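Local structure of N-alpha-acetyltransferase (Sulfolobus solfataricus P2, 4R3L) at residues V62-F74 / V84-Y98. The protein transfers the acetyl group of acetyl-CoA to the free alpha-amino group at protein N-termini, preferring substrates that begin with serine. Residues are numbered along the deposited sequence; the frame is centred on the assembly and turned at random.
With COA (coenzyme A), chain C.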
# COMPACT_ATOMS: atom_id res chain seq x y z
N VAL A 62 -8.17 15.28 0.29
CA VAL A 62 -7.49 13.99 0.44
C VAL A 62 -6.29 14.17 1.36
O VAL A 62 -5.45 15.03 1.11
CB VAL A 62 -7.03 13.42 -0.92
CG1 VAL A 62 -6.24 12.14 -0.73
CG2 VAL A 62 -8.23 13.19 -1.84
N VAL A 63 -6.20 13.37 2.42
CA VAL A 63 -5.07 13.47 3.33
C VAL A 63 -4.24 12.19 3.39
O VAL A 63 -3.21 12.14 4.06
CB VAL A 63 -5.52 13.82 4.76
CG1 VAL A 63 -6.19 15.19 4.77
CG2 VAL A 63 -6.46 12.73 5.31
N GLY A 64 -4.67 11.16 2.68
CA GLY A 64 -3.94 9.91 2.66
C GLY A 64 -4.46 9.00 1.58
O GLY A 64 -5.56 9.23 1.08
N TYR A 65 -3.69 7.99 1.20
CA TYR A 65 -4.17 7.07 0.18
C TYR A 65 -3.47 5.75 0.29
O TYR A 65 -2.40 5.65 0.91
CB TYR A 65 -3.97 7.67 -1.23
CG TYR A 65 -2.52 7.71 -1.62
CD1 TYR A 65 -1.94 6.65 -2.30
CD2 TYR A 65 -1.71 8.79 -1.29
CE1 TYR A 65 -0.59 6.67 -2.65
CE2 TYR A 65 -0.37 8.83 -1.63
CZ TYR A 65 0.19 7.76 -2.30
OH TYR A 65 1.52 7.79 -2.65
N ILE A 66 -4.05 4.73 -0.33
CA ILE A 66 -3.36 3.47 -0.51
C ILE A 66 -3.60 2.99 -1.93
O ILE A 66 -4.74 2.91 -2.39
CB ILE A 66 -3.84 2.40 0.51
CG1 ILE A 66 -3.06 1.09 0.32
CG2 ILE A 66 -5.36 2.16 0.43
CD1 ILE A 66 -3.32 0.06 1.43
N MET A 67 -2.51 2.68 -2.63
CA MET A 67 -2.58 2.25 -4.02
C MET A 67 -2.14 0.80 -4.14
O MET A 67 -1.01 0.48 -3.80
CB MET A 67 -1.70 3.15 -4.91
CG MET A 67 -1.56 2.66 -6.32
SD MET A 67 -0.85 3.94 -7.41
CE MET A 67 0.77 4.16 -6.66
N PRO A 68 -3.04 -0.07 -4.62
CA PRO A 68 -2.79 -1.51 -4.69
C PRO A 68 -2.40 -1.98 -6.08
O PRO A 68 -2.58 -1.26 -7.07
CB PRO A 68 -4.16 -2.08 -4.31
CG PRO A 68 -5.09 -1.16 -5.08
CD PRO A 68 -4.44 0.23 -4.99
N ARG A 69 -1.89 -3.21 -6.14
CA ARG A 69 -1.70 -3.92 -7.40
C ARG A 69 -2.14 -5.36 -7.15
O ARG A 69 -1.81 -5.93 -6.11
CB ARG A 69 -0.24 -3.86 -7.86
CG ARG A 69 0.02 -4.56 -9.18
CD ARG A 69 1.51 -4.85 -9.29
NE ARG A 69 1.96 -4.93 -10.67
CZ ARG A 69 3.16 -5.36 -11.02
NH1 ARG A 69 4.01 -5.78 -10.08
NH2 ARG A 69 3.52 -5.39 -12.29
N ILE A 70 -2.89 -5.94 -8.07
CA ILE A 70 -3.36 -7.31 -7.90
C ILE A 70 -2.55 -8.24 -8.82
O ILE A 70 -2.37 -7.93 -10.00
CB ILE A 70 -4.85 -7.44 -8.21
CG1 ILE A 70 -5.68 -6.53 -7.28
CG2 ILE A 70 -5.27 -8.90 -8.05
CD1 ILE A 70 -5.50 -6.87 -5.80
N GLU A 71 -2.06 -9.35 -8.27
CA GLU A 71 -1.13 -10.21 -9.02
C GLU A 71 -1.49 -11.69 -8.94
O GLU A 71 -2.23 -12.10 -8.06
CB GLU A 71 0.29 -10.00 -8.49
CG GLU A 71 0.71 -8.54 -8.40
CD GLU A 71 1.99 -8.33 -7.60
OE1 GLU A 71 2.34 -9.20 -6.79
OE2 GLU A 71 2.63 -7.28 -7.80
N TRP A 72 -0.98 -12.49 -9.87
CA TRP A 72 -1.11 -13.95 -9.76
C TRP A 72 0.28 -14.53 -9.94
O TRP A 72 0.97 -14.19 -10.89
CB TRP A 72 -2.09 -14.52 -10.79
CG TRP A 72 -2.18 -16.02 -10.73
CD1 TRP A 72 -2.78 -16.77 -9.75
CD2 TRP A 72 -1.65 -16.94 -11.68
NE1 TRP A 72 -2.63 -18.12 -10.03
CE2 TRP A 72 -1.95 -18.24 -11.21
CE3 TRP A 72 -0.94 -16.80 -12.87
CZ2 TRP A 72 -1.56 -19.39 -11.90
CZ3 TRP A 72 -0.56 -17.94 -13.56
CH2 TRP A 72 -0.87 -19.22 -13.07
N GLY A 73 0.71 -15.37 -9.01
CA GLY A 73 2.07 -15.86 -9.10
C GLY A 73 2.50 -16.58 -7.85
O GLY A 73 1.69 -16.87 -6.98
N PHE A 74 3.80 -16.86 -7.78
CA PHE A 74 4.34 -17.62 -6.67
C PHE A 74 4.16 -16.88 -5.34
O PHE A 74 4.39 -15.68 -5.23
CB PHE A 74 5.81 -17.94 -6.93
CG PHE A 74 6.03 -18.87 -8.09
CD1 PHE A 74 5.56 -20.18 -8.04
CD2 PHE A 74 6.67 -18.45 -9.23
CE1 PHE A 74 5.75 -21.05 -9.10
CE2 PHE A 74 6.87 -19.31 -10.31
CZ PHE A 74 6.40 -20.61 -10.24
N VAL A 84 -0.44 -18.40 -6.35
CA VAL A 84 -1.55 -17.81 -5.60
C VAL A 84 -1.92 -16.42 -6.15
O VAL A 84 -1.12 -15.77 -6.83
CB VAL A 84 -1.21 -17.66 -4.10
CG1 VAL A 84 -0.96 -19.01 -3.44
CG2 VAL A 84 -0.00 -16.74 -3.91
N ARG A 85 -3.13 -15.97 -5.86
CA ARG A 85 -3.50 -14.58 -6.12
C ARG A 85 -2.99 -13.70 -4.98
O ARG A 85 -3.18 -14.03 -3.81
CB ARG A 85 -5.02 -14.43 -6.25
CG ARG A 85 -5.63 -15.29 -7.33
CD ARG A 85 -5.82 -14.51 -8.60
NE ARG A 85 -6.68 -13.34 -8.40
CZ ARG A 85 -7.22 -12.65 -9.39
NH1 ARG A 85 -6.99 -13.02 -10.64
NH2 ARG A 85 -7.99 -11.59 -9.14
N LYS A 86 -2.33 -12.60 -5.33
CA LYS A 86 -1.67 -11.76 -4.33
C LYS A 86 -2.12 -10.31 -4.44
O LYS A 86 -2.25 -9.79 -5.55
CB LYS A 86 -0.15 -11.82 -4.50
CG LYS A 86 0.45 -13.22 -4.54
CD LYS A 86 1.96 -13.18 -4.75
CE LYS A 86 2.35 -12.90 -6.21
NZ LYS A 86 3.82 -13.07 -6.39
N GLY A 87 -2.31 -9.65 -3.31
CA GLY A 87 -2.53 -8.21 -3.32
C GLY A 87 -1.23 -7.56 -2.87
O GLY A 87 -0.58 -8.01 -1.94
N HIS A 88 -0.84 -6.51 -3.58
CA HIS A 88 0.45 -5.88 -3.37
C HIS A 88 0.20 -4.42 -3.06
O HIS A 88 -0.42 -3.73 -3.86
CB HIS A 88 1.31 -6.07 -4.63
CG HIS A 88 2.72 -5.57 -4.51
ND1 HIS A 88 3.62 -5.69 -5.54
CD2 HIS A 88 3.38 -4.97 -3.49
CE1 HIS A 88 4.79 -5.18 -5.17
NE2 HIS A 88 4.66 -4.73 -3.94
N VAL A 89 0.65 -3.94 -1.91
CA VAL A 89 0.53 -2.51 -1.63
C VAL A 89 1.65 -1.79 -2.31
O VAL A 89 2.81 -1.97 -1.94
CB VAL A 89 0.60 -2.19 -0.11
CG1 VAL A 89 0.41 -0.69 0.13
CG2 VAL A 89 -0.44 -3.01 0.67
N VAL A 90 1.33 -0.96 -3.29
CA VAL A 90 2.37 -0.30 -4.08
C VAL A 90 2.84 0.93 -3.32
O VAL A 90 4.04 1.23 -3.23
CB VAL A 90 1.86 0.09 -5.47
CG1 VAL A 90 2.94 0.85 -6.25
CG2 VAL A 90 1.40 -1.14 -6.22
N SER A 91 1.89 1.63 -2.71
CA SER A 91 2.19 2.88 -2.07
C SER A 91 1.12 3.19 -1.03
O SER A 91 -0.07 3.01 -1.28
CB SER A 91 2.29 3.99 -3.13
OG SER A 91 2.74 5.22 -2.59
N ILE A 92 1.54 3.64 0.15
CA ILE A 92 0.62 4.15 1.15
C ILE A 92 1.27 5.35 1.85
O ILE A 92 2.45 5.33 2.20
CB ILE A 92 0.21 3.05 2.16
CG1 ILE A 92 -0.85 3.57 3.14
CG2 ILE A 92 1.41 2.50 2.92
CD1 ILE A 92 -1.34 2.49 4.10
N ALA A 93 0.51 6.42 2.01
CA ALA A 93 1.04 7.60 2.66
C ALA A 93 -0.08 8.40 3.32
O ALA A 93 -1.22 8.36 2.87
CB ALA A 93 1.79 8.46 1.66
N VAL A 94 0.27 9.12 4.38
CA VAL A 94 -0.67 9.97 5.09
C VAL A 94 0.03 11.30 5.39
O VAL A 94 1.18 11.29 5.84
CB VAL A 94 -1.14 9.31 6.42
CG1 VAL A 94 -2.06 10.23 7.20
CG2 VAL A 94 -1.81 7.96 6.14
N LEU A 95 -0.64 12.42 5.13
CA LEU A 95 -0.05 13.74 5.43
C LEU A 95 0.35 13.80 6.91
O LEU A 95 -0.39 13.32 7.77
CB LEU A 95 -1.03 14.87 5.09
CG LEU A 95 -1.25 15.19 3.60
CD1 LEU A 95 -2.30 16.27 3.41
CD2 LEU A 95 0.06 15.60 2.94
N GLU A 96 1.52 14.38 7.18
CA GLU A 96 2.09 14.42 8.54
C GLU A 96 1.12 14.93 9.60
O GLU A 96 1.05 14.38 10.69
CB GLU A 96 3.35 15.29 8.56
CG GLU A 96 4.12 15.25 9.89
CD GLU A 96 3.59 16.23 10.93
OE1 GLU A 96 3.03 17.28 10.54
OE2 GLU A 96 3.71 15.95 12.14
N GLU A 97 0.37 15.98 9.27
CA GLU A 97 -0.53 16.61 10.23
C GLU A 97 -1.63 15.66 10.69
O GLU A 97 -2.20 15.82 11.77
CB GLU A 97 -1.15 17.87 9.62
CG GLU A 97 -0.14 18.99 9.34
CD GLU A 97 0.58 18.84 7.99
OE1 GLU A 97 0.34 17.85 7.27
OE2 GLU A 97 1.40 19.73 7.67
N TYR A 98 -1.91 14.64 9.89
CA TYR A 98 -3.02 13.74 10.17
C TYR A 98 -2.59 12.34 10.59
O TYR A 98 -3.39 11.41 10.58
CB TYR A 98 -3.94 13.67 8.96
CG TYR A 98 -4.63 14.98 8.68
CD1 TYR A 98 -5.78 15.34 9.38
CD2 TYR A 98 -4.13 15.88 7.74
CE1 TYR A 98 -6.42 16.54 9.16
CE2 TYR A 98 -4.77 17.10 7.51
CZ TYR A 98 -5.92 17.41 8.22
OH TYR A 98 -6.58 18.61 8.01
N1A COA C . 6.25 5.43 15.72
C2A COA C . 5.89 4.26 16.29
N3A COA C . 4.80 3.61 15.90
C4A COA C . 4.01 4.11 14.90
C5A COA C . 4.35 5.31 14.29
C6A COA C . 5.50 5.98 14.72
N6A COA C . 5.90 7.24 14.11
N7A COA C . 3.38 5.57 13.32
C8A COA C . 2.48 4.55 13.35
N9A COA C . 2.85 3.66 14.29
C1B COA C . 2.14 2.42 14.67
C2B COA C . 1.53 2.58 16.01
O2B COA C . 1.44 1.36 16.65
C3B COA C . 0.20 3.04 15.70
O3B COA C . -0.61 2.82 16.79
P3B COA C . -0.88 4.00 17.79
O7A COA C . -2.10 3.69 18.65
O8A COA C . -1.14 5.24 17.02
O9A COA C . 0.32 4.20 18.66
C4B COA C . -0.14 2.16 14.56
O4B COA C . 1.04 2.13 13.80
C5B COA C . -1.21 2.73 13.73
O5B COA C . -0.80 3.85 13.00
P1A COA C . -1.74 4.74 12.09
O1A COA C . -2.24 5.95 12.84
O2A COA C . -2.83 3.92 11.54
O3A COA C . -0.72 5.24 10.96
P2A COA C . -0.68 6.67 10.30
O4A COA C . -0.03 7.70 11.21
O5A COA C . -2.04 7.08 9.85
O6A COA C . 0.24 6.53 8.98
CBP COA C . 2.33 5.94 7.86
CCP COA C . 1.33 5.68 9.03
CDP COA C . 3.52 5.04 8.02
CEP COA C . 1.59 5.62 6.56
CAP COA C . 2.69 7.41 7.94
OAP COA C . 3.61 7.69 9.00
C9P COA C . 3.32 7.98 6.69
O9P COA C . 2.60 8.40 5.74
N8P COA C . 4.75 8.10 6.54
C7P COA C . 5.39 8.65 5.35
C6P COA C . 5.12 7.82 4.06
C5P COA C . 5.45 6.34 4.24
O5P COA C . 6.55 6.03 4.75
N4P COA C . 4.48 5.31 3.84
C3P COA C . 4.79 3.91 4.02
C2P COA C . 5.90 3.30 3.17
S1P COA C . 6.00 1.54 3.06
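Lys86, Glu71 and Val63 bury the most surface where strands 62-72 and 84-94 pair as the antiparallel hairpin at the centre of the GNAT fold. Lys86 suits the hairpin's far end because its long chain, bent at chi3 (-78°), can reach past Gly73 and donate from NZ to Phe74 O at 2.9 Å. On the way its CE passes 3.7 Å from Glu71 OE1.

Glutamate suits position 71 because its two oxygens can serve different partners: OE1 is hydrogen-bonded to Tyr125, while OE2 accepts from His88 ND1 at 2.9 Å. OE2 lies close to the imidazole plane, whereas ND1 comes from above the carboxylate plane. Arg69 NH1, on the same strand, makes a salt bridge to OE2, its hydrogen bond weak. His88 NE2 is hydrogen-bonded to Glu127, which with His88 binds zinc, and Glu71 is therefore probably a second-shell residue that positions the imidazole. With alanine in place of Glu71, His88 ND1 and Arg69 NH1 would probably lose their shared acceptor and Tyr125 OH its partner, leaving the imidazole freer to turn.

Midway, a classic beta bulge sets Val90 and Ser91 opposite Met67, whose carbonyl oxygen accepts from both amides, Val90 N at 2.8 Å and Ser91 N at 3.3 Å. Beyond it coenzyme A donates from N4P to Ile92 O and accepts at O9P from Val94 N, as a neighbouring strand would. Tyr65 OH meets Ser91 OG at 2.8 Å and also bonds Asn29 of helix 22-32, tying hairpin to helix.

At the other end a branched, apolar Val63 fits against an aromatic ring: with CG1 anti to the carbonyl carbon (chi1 -63°), that methyl sits over one face of Tyr98, offset toward the rim, in a CH-pi contact 3.9 Å from CG1 to the ring centroid.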